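Local coordinates for protein octaprenyl Pyrophosphate Synthase (Helicobacter pylori, PDB 3TC1) that probably condenses isopentenyl diphosphate units, with the help of magnesium, onto an allylic diphosphate to build the forty-carbon chain of octaprenyl diphosphate, at residues L227-D240 with W258-T272. Sequence-based numbering, arbitrary orientation.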
loop_
_atom_site.group_PDB
_atom_site.type_symbol
_atom_site.label_atom_id
_atom_site.label_comp_id
_atom_site.label_asym_id
_atom_site.label_seq_id
_atom_site.Cartn_x
_atom_site.Cartn_y
_atom_site.Cartn_z
ATOM N N LEU B 227 -14.077 23.122 -4.456
ATOM C CA LEU B 227 -14.788 23.964 -5.422
ATOM C C LEU B 227 -15.536 25.161 -4.823
ATOM O O LEU B 227 -15.412 26.276 -5.317
ATOM C CB LEU B 227 -15.751 23.114 -6.268
ATOM C CG LEU B 227 -16.319 23.828 -7.505
ATOM C CD1 LEU B 227 -15.177 24.418 -8.332
ATOM C CD2 LEU B 227 -17.139 22.851 -8.341
ATOM N N PRO B 228 -16.334 24.947 -3.760
ATOM C CA PRO B 228 -17.047 26.089 -3.180
ATOM C C PRO B 228 -16.103 27.250 -2.851
ATOM O O PRO B 228 -16.406 28.406 -3.128
ATOM C CB PRO B 228 -17.679 25.497 -1.923
ATOM C CG PRO B 228 -17.940 24.075 -2.323
ATOM C CD PRO B 228 -16.671 23.701 -3.053
ATOM N N TYR B 229 -14.957 26.930 -2.255
ATOM C CA TYR B 229 -13.975 27.943 -1.872
ATOM C C TYR B 229 -13.315 28.576 -3.087
ATOM O O TYR B 229 -13.014 29.770 -3.090
ATOM C CB TYR B 229 -12.922 27.313 -0.950
ATOM C CG TYR B 229 -13.495 26.921 0.395
ATOM C CD1 TYR B 229 -13.587 27.849 1.436
ATOM C CD2 TYR B 229 -13.992 25.635 0.612
ATOM C CE1 TYR B 229 -14.160 27.506 2.661
ATOM C CE2 TYR B 229 -14.572 25.283 1.837
ATOM C CZ TYR B 229 -14.650 26.222 2.854
ATOM O OH TYR B 229 -15.207 25.872 4.064
ATOM N N LEU B 230 -13.089 27.771 -4.121
ATOM C CA LEU B 230 -12.487 28.267 -5.351
ATOM C C LEU B 230 -13.438 29.251 -6.041
ATOM O O LEU B 230 -13.036 30.343 -6.439
ATOM C CB LEU B 230 -12.177 27.092 -6.286
ATOM C CG LEU B 230 -11.028 26.211 -5.779
ATOM C CD1 LEU B 230 -11.068 24.840 -6.434
ATOM C CD2 LEU B 230 -9.707 26.935 -6.059
ATOM N N LEU B 231 -14.699 28.855 -6.179
ATOM C CA LEU B 231 -15.695 29.712 -6.819
ATOM C C LEU B 231 -15.930 30.981 -5.998
ATOM O O LEU B 231 -16.098 32.068 -6.552
ATOM C CB LEU B 231 -17.010 28.945 -7.006
ATOM C CG LEU B 231 -16.956 27.745 -7.962
ATOM C CD1 LEU B 231 -18.308 27.056 -8.011
ATOM C CD2 LEU B 231 -16.550 28.221 -9.355
ATOM N N LEU B 232 -15.941 30.842 -4.675
ATOM C CA LEU B 232 -16.132 31.996 -3.797
ATOM C C LEU B 232 -14.976 32.977 -3.956
ATOM O O LEU B 232 -15.182 34.175 -4.130
ATOM C CB LEU B 232 -16.213 31.559 -2.325
ATOM C CG LEU B 232 -16.331 32.729 -1.332
ATOM C CD1 LEU B 232 -17.637 33.492 -1.590
ATOM C CD2 LEU B 232 -16.293 32.213 0.099
ATOM N N TYR B 233 -13.755 32.454 -3.894
ATOM C CA TYR B 233 -12.549 33.271 -4.014
ATOM C C TYR B 233 -12.545 34.149 -5.268
ATOM O O TYR B 233 -12.071 35.284 -5.241
ATOM C CB TYR B 233 -11.305 32.376 -4.032
ATOM C CG TYR B 233 -10.018 33.158 -4.099
ATOM C CD1 TYR B 233 -9.512 33.800 -2.970
ATOM C CD2 TYR B 233 -9.324 33.292 -5.300
ATOM C CE1 TYR B 233 -8.349 34.558 -3.034
ATOM C CE2 TYR B 233 -8.161 34.050 -5.377
ATOM C CZ TYR B 233 -7.680 34.676 -4.240
ATOM O OH TYR B 233 -6.524 35.411 -4.302
ATOM N N GLU B 234 -13.046 33.602 -6.368
ATOM C CA GLU B 234 -13.112 34.322 -7.638
ATOM C C GLU B 234 -14.100 35.498 -7.632
ATOM O O GLU B 234 -14.035 36.367 -8.505
ATOM C CB GLU B 234 -13.493 33.347 -8.759
ATOM C CG GLU B 234 -12.355 32.438 -9.200
ATOM C CD GLU B 234 -12.841 31.174 -9.892
ATOM O OE1 GLU B 234 -13.850 31.239 -10.625
ATOM O OE2 GLU B 234 -12.202 30.116 -9.708
ATOM N N LYS B 235 -15.003 35.529 -6.654
ATOM C CA LYS B 235 -16.012 36.594 -6.556
ATOM C C LYS B 235 -15.755 37.588 -5.424
ATOM O O LYS B 235 -16.295 38.696 -5.434
ATOM C CB LYS B 235 -17.404 35.992 -6.331
ATOM C CG LYS B 235 -17.862 34.975 -7.353
ATOM C CD LYS B 235 -18.475 35.634 -8.573
ATOM C CE LYS B 235 -19.043 34.583 -9.517
ATOM N NZ LYS B 235 -20.064 33.729 -8.847
ATOM N N LEU B 236 -14.949 37.194 -4.444
ATOM C CA LEU B 236 -14.664 38.047 -3.291
ATOM C C LEU B 236 -13.861 39.296 -3.609
ATOM O O LEU B 236 -13.027 39.298 -4.512
ATOM C CB LEU B 236 -13.903 37.260 -2.221
ATOM C CG LEU B 236 -14.591 36.069 -1.552
ATOM C CD1 LEU B 236 -13.612 35.387 -0.599
ATOM C CD2 LEU B 236 -15.831 36.547 -0.808
ATOM N N ASN B 237 -14.113 40.365 -2.858
ATOM C CA ASN B 237 -13.340 41.574 -3.058
ATOM C C ASN B 237 -12.002 41.310 -2.372
ATOM O O ASN B 237 -11.842 40.331 -1.647
ATOM C CB ASN B 237 -14.026 42.817 -2.456
ATOM C CG ASN B 237 -14.380 42.658 -0.980
ATOM O OD1 ASN B 237 -13.649 42.032 -0.210
ATOM N ND2 ASN B 237 -15.503 43.254 -0.576
ATOM N N GLN B 238 -11.046 42.183 -2.626
ATOM C CA GLN B 238 -9.708 42.083 -2.069
ATOM C C GLN B 238 -9.701 41.884 -0.550
ATOM O O GLN B 238 -8.937 41.073 -0.019
ATOM C CB GLN B 238 -8.959 43.354 -2.455
ATOM C CG GLN B 238 -7.490 43.388 -2.177
ATOM C CD GLN B 238 -6.895 44.677 -2.700
ATOM O OE1 GLN B 238 -6.882 44.917 -3.908
ATOM N NE2 GLN B 238 -6.423 45.528 -1.795
ATOM N N HIS B 239 -10.555 42.623 0.151
ATOM C CA HIS B 239 -10.631 42.512 1.603
ATOM C C HIS B 239 -11.042 41.109 2.051
ATOM O O HIS B 239 -10.382 40.501 2.901
ATOM C CB HIS B 239 -11.622 43.533 2.175
ATOM C CG HIS B 239 -11.837 43.401 3.650
ATOM N ND1 HIS B 239 -10.896 43.794 4.581
ATOM C CD2 HIS B 239 -12.869 42.887 4.361
ATOM C CE1 HIS B 239 -11.340 43.528 5.794
ATOM N NE2 HIS B 239 -12.538 42.975 5.689
ATOM N N ASP B 240 -12.128 40.592 1.484
ATOM C CA ASP B 240 -12.599 39.266 1.868
ATOM C C ASP B 240 -11.643 38.161 1.431
ATOM O O ASP B 240 -11.540 37.130 2.100
ATOM C CB ASP B 240 -13.999 39.000 1.304
ATOM C CG ASP B 240 -15.065 39.901 1.925
ATOM O OD1 ASP B 240 -14.880 40.350 3.079
ATOM O OD2 ASP B 240 -16.097 40.144 1.263
ATOM N N TRP B 258 -19.033 32.907 9.033
ATOM C CA TRP B 258 -18.633 33.908 8.050
ATOM C C TRP B 258 -18.631 33.283 6.646
ATOM O O TRP B 258 -19.129 33.871 5.682
ATOM C CB TRP B 258 -17.234 34.443 8.381
ATOM C CG TRP B 258 -16.736 35.510 7.431
ATOM C CD1 TRP B 258 -16.960 36.861 7.511
ATOM C CD2 TRP B 258 -15.925 35.308 6.265
ATOM N NE1 TRP B 258 -16.330 37.509 6.469
ATOM C CE2 TRP B 258 -15.691 36.580 5.689
ATOM C CE3 TRP B 258 -15.372 34.174 5.650
ATOM C CZ2 TRP B 258 -14.927 36.748 4.526
ATOM C CZ3 TRP B 258 -14.612 34.343 4.496
ATOM C CH2 TRP B 258 -14.398 35.622 3.947
ATOM N N THR B 259 -18.070 32.081 6.542
ATOM C CA THR B 259 -17.992 31.368 5.272
ATOM C C THR B 259 -19.377 31.061 4.700
ATOM O O THR B 259 -19.596 31.158 3.487
ATOM C CB THR B 259 -17.221 30.034 5.439
ATOM O OG1 THR B 259 -15.905 30.304 5.938
ATOM C CG2 THR B 259 -17.107 29.318 4.116
ATOM N N LYS B 260 -20.313 30.676 5.559
ATOM C CA LYS B 260 -21.657 30.378 5.074
ATOM C C LYS B 260 -22.341 31.620 4.513
ATOM O O LYS B 260 -23.077 31.541 3.527
ATOM C CB LYS B 260 -22.509 29.761 6.188
ATOM C CG LYS B 260 -22.084 28.348 6.545
ATOM C CD LYS B 260 -23.123 27.626 7.388
ATOM C CE LYS B 260 -23.262 28.239 8.763
ATOM N NZ LYS B 260 -24.172 27.429 9.627
ATOM N N GLU B 261 -22.099 32.766 5.140
ATOM C CA GLU B 261 -22.692 34.018 4.675
ATOM C C GLU B 261 -22.126 34.398 3.316
ATOM O O GLU B 261 -22.853 34.875 2.449
ATOM C CB GLU B 261 -22.417 35.155 5.660
ATOM C CG GLU B 261 -22.958 34.918 7.054
ATOM C CD GLU B 261 -22.797 36.130 7.945
ATOM O OE1 GLU B 261 -21.839 36.904 7.736
ATOM O OE2 GLU B 261 -23.623 36.306 8.862
ATOM N N LYS B 262 -20.826 34.178 3.134
ATOM C CA LYS B 262 -20.170 34.510 1.877
ATOM C C LYS B 262 -20.633 33.610 0.734
ATOM O O LYS B 262 -20.796 34.082 -0.389
ATOM C CB LYS B 262 -18.650 34.454 2.043
ATOM C CG LYS B 262 -18.086 35.618 2.868
ATOM C CD LYS B 262 -18.374 36.960 2.190
ATOM C CE LYS B 262 -18.314 38.117 3.178
ATOM N NZ LYS B 262 -18.686 39.417 2.549
ATOM N N PHE B 263 -20.850 32.325 1.010
ATOM C CA PHE B 263 -21.332 31.417 -0.031
ATOM C C PHE B 263 -22.716 31.898 -0.475
ATOM O O PHE B 263 -23.027 31.916 -1.661
ATOM C CB PHE B 263 -21.459 29.979 0.489
ATOM C CG PHE B 263 -20.136 29.277 0.701
ATOM C CD1 PHE B 263 -19.043 29.541 -0.121
ATOM C CD2 PHE B 263 -20.010 28.300 1.688
ATOM C CE1 PHE B 263 -17.837 28.839 0.036
ATOM C CE2 PHE B 263 -18.806 27.590 1.855
ATOM C CZ PHE B 263 -17.722 27.861 1.026
ATOM N N LYS B 264 -23.551 32.271 0.493
ATOM C CA LYS B 264 -24.897 32.764 0.196
ATOM C C LYS B 264 -24.821 34.063 -0.596
ATOM O O LYS B 264 -25.515 34.239 -1.603
ATOM C CB LYS B 264 -25.679 33.015 1.491
ATOM C CG LYS B 264 -26.148 31.761 2.216
ATOM C CD LYS B 264 -26.879 32.144 3.500
ATOM C CE LYS B 264 -27.286 30.922 4.317
ATOM N NZ LYS B 264 -28.331 30.104 3.641
ATOM N N GLN B 265 -23.966 34.970 -0.131
ATOM C CA GLN B 265 -23.795 36.261 -0.776
ATOM C C GLN B 265 -23.514 36.169 -2.274
ATOM O O GLN B 265 -24.012 36.980 -3.063
ATOM C CB GLN B 265 -22.664 37.034 -0.098
ATOM C CG GLN B 265 -22.381 38.393 -0.729
ATOM C CD GLN B 265 -21.306 39.164 0.016
ATOM O OE1 GLN B 265 -20.764 38.688 1.010
ATOM N NE2 GLN B 265 -20.993 40.360 -0.463
ATOM N N TYR B 266 -22.717 35.184 -2.671
ATOM C CA TYR B 266 -22.377 35.049 -4.075
ATOM C C TYR B 266 -22.997 33.834 -4.758
ATOM O O TYR B 266 -22.554 33.425 -5.829
ATOM C CB TYR B 266 -20.850 35.056 -4.226
ATOM C CG TYR B 266 -20.225 36.383 -3.836
ATOM C CD1 TYR B 266 -20.317 37.494 -4.678
ATOM C CD2 TYR B 266 -19.560 36.540 -2.617
ATOM C CE1 TYR B 266 -19.764 38.725 -4.315
ATOM C CE2 TYR B 266 -19.005 37.768 -2.246
ATOM C CZ TYR B 266 -19.111 38.854 -3.100
ATOM O OH TYR B 266 -18.561 40.071 -2.743
ATOM N N GLY B 267 -24.037 33.277 -4.145
ATOM C CA GLY B 267 -24.724 32.131 -4.718
ATOM C C GLY B 267 -23.805 30.976 -5.075
ATOM O O GLY B 267 -23.976 30.328 -6.109
ATOM N N ILE B 268 -22.836 30.706 -4.210
ATOM C CA ILE B 268 -21.872 29.640 -4.458
ATOM C C ILE B 268 -22.483 28.245 -4.399
ATOM O O ILE B 268 -22.068 27.350 -5.134
ATOM C CB ILE B 268 -20.703 29.734 -3.450
ATOM C CG1 ILE B 268 -20.052 31.116 -3.549
ATOM C CG2 ILE B 268 -19.676 28.640 -3.719
ATOM C CD1 ILE B 268 -19.532 31.475 -4.960
ATOM N N ILE B 269 -23.473 28.050 -3.532
ATOM C CA ILE B 269 -24.079 26.732 -3.411
ATOM C C ILE B 269 -24.717 26.301 -4.730
ATOM O O ILE B 269 -24.479 25.189 -5.209
ATOM C CB ILE B 269 -25.146 26.690 -2.289
ATOM C CG1 ILE B 269 -24.547 27.183 -0.968
ATOM C CG2 ILE B 269 -25.695 25.274 -2.148
ATOM C CD1 ILE B 269 -23.346 26.404 -0.485
ATOM N N GLU B 270 -25.520 27.177 -5.323
ATOM C CA GLU B 270 -26.162 26.837 -6.588
ATOM C C GLU B 270 -25.125 26.720 -7.702
ATOM O O GLU B 270 -25.242 25.863 -8.572
ATOM C CB GLU B 270 -27.221 27.882 -6.967
ATOM C CG GLU B 270 -27.777 27.726 -8.388
ATOM C CD GLU B 270 -28.711 26.533 -8.559
ATOM O OE1 GLU B 270 -28.344 25.409 -8.152
ATOM O OE2 GLU B 270 -29.814 26.726 -9.117
ATOM N N GLU B 271 -24.107 27.574 -7.674
ATOM C CA GLU B 271 -23.075 27.535 -8.702
ATOM C C GLU B 271 -22.317 26.208 -8.650
ATOM O O GLU B 271 -21.997 25.623 -9.689
ATOM C CB GLU B 271 -22.104 28.718 -8.541
ATOM C CG GLU B 271 -21.026 28.788 -9.624
ATOM C CD GLU B 271 -20.147 30.030 -9.526
ATOM O OE1 GLU B 271 -19.975 30.563 -8.410
ATOM O OE2 GLU B 271 -19.608 30.462 -10.567
ATOM N N THR B 272 -22.046 25.729 -7.440
ATOM C CA THR B 272 -21.336 24.468 -7.253
ATOM C C THR B 272 -22.215 23.316 -7.727
ATOM O O THR B 272 -21.761 22.411 -8.441
ATOM C CB THR B 272 -20.976 24.248 -5.760
ATOM O OG1 THR B 272 -20.103 25.293 -5.314
ATOM C CG2 THR B 272 -20.276 22.904 -5.563
HETATM O O HOH W 1 -14.934 27.588 6.191
HETATM O O HOH W 2 -17.711 31.967 -8.852
HETATM O O HOH W 3 -16.381 40.251 -1.235
HETATM O O HOH W 4 -16.254 40.406 5.455
#
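The ring of Y266 lies between K235 CB, over one face in a CH-pi contact 4.0 Å from the ring centroid, and CG of its own neighbour Q265 on the other. Y266 OH is hydrogen-bonded to a water that also accepts from N237 N and donates to D240 OD2. K262 NZ forms a salt bridge with D240 OD2 at 3.0 Å, arriving from above the carboxylate plane; K262 NZ also donates to Q265 OE1. D240 OD1 turns to a second water, shared with W258 NE1. Y266 is the first residue beyond helix 253-265, and G267, with positive phi, is the C-prime residue of a Schellman motif, I268 N returning to F263 O. In this all-helical prenyl synthase fold helix 227-233 packs against the ends of both helices joined by this turn, crossing 258-265 at 63°. L232, with CG anti to its own N (chi1 177°), puts CD2 3.7 Å from F263 CE1 and CD1 against Y266 CD2. F263 points its edge at the face of Y229, CZ lying above the ring centre, planes at 72°. At the far end K235 NZ bridges to E271 OE1 (3.2 Å), and a water links that oxygen to L231 O.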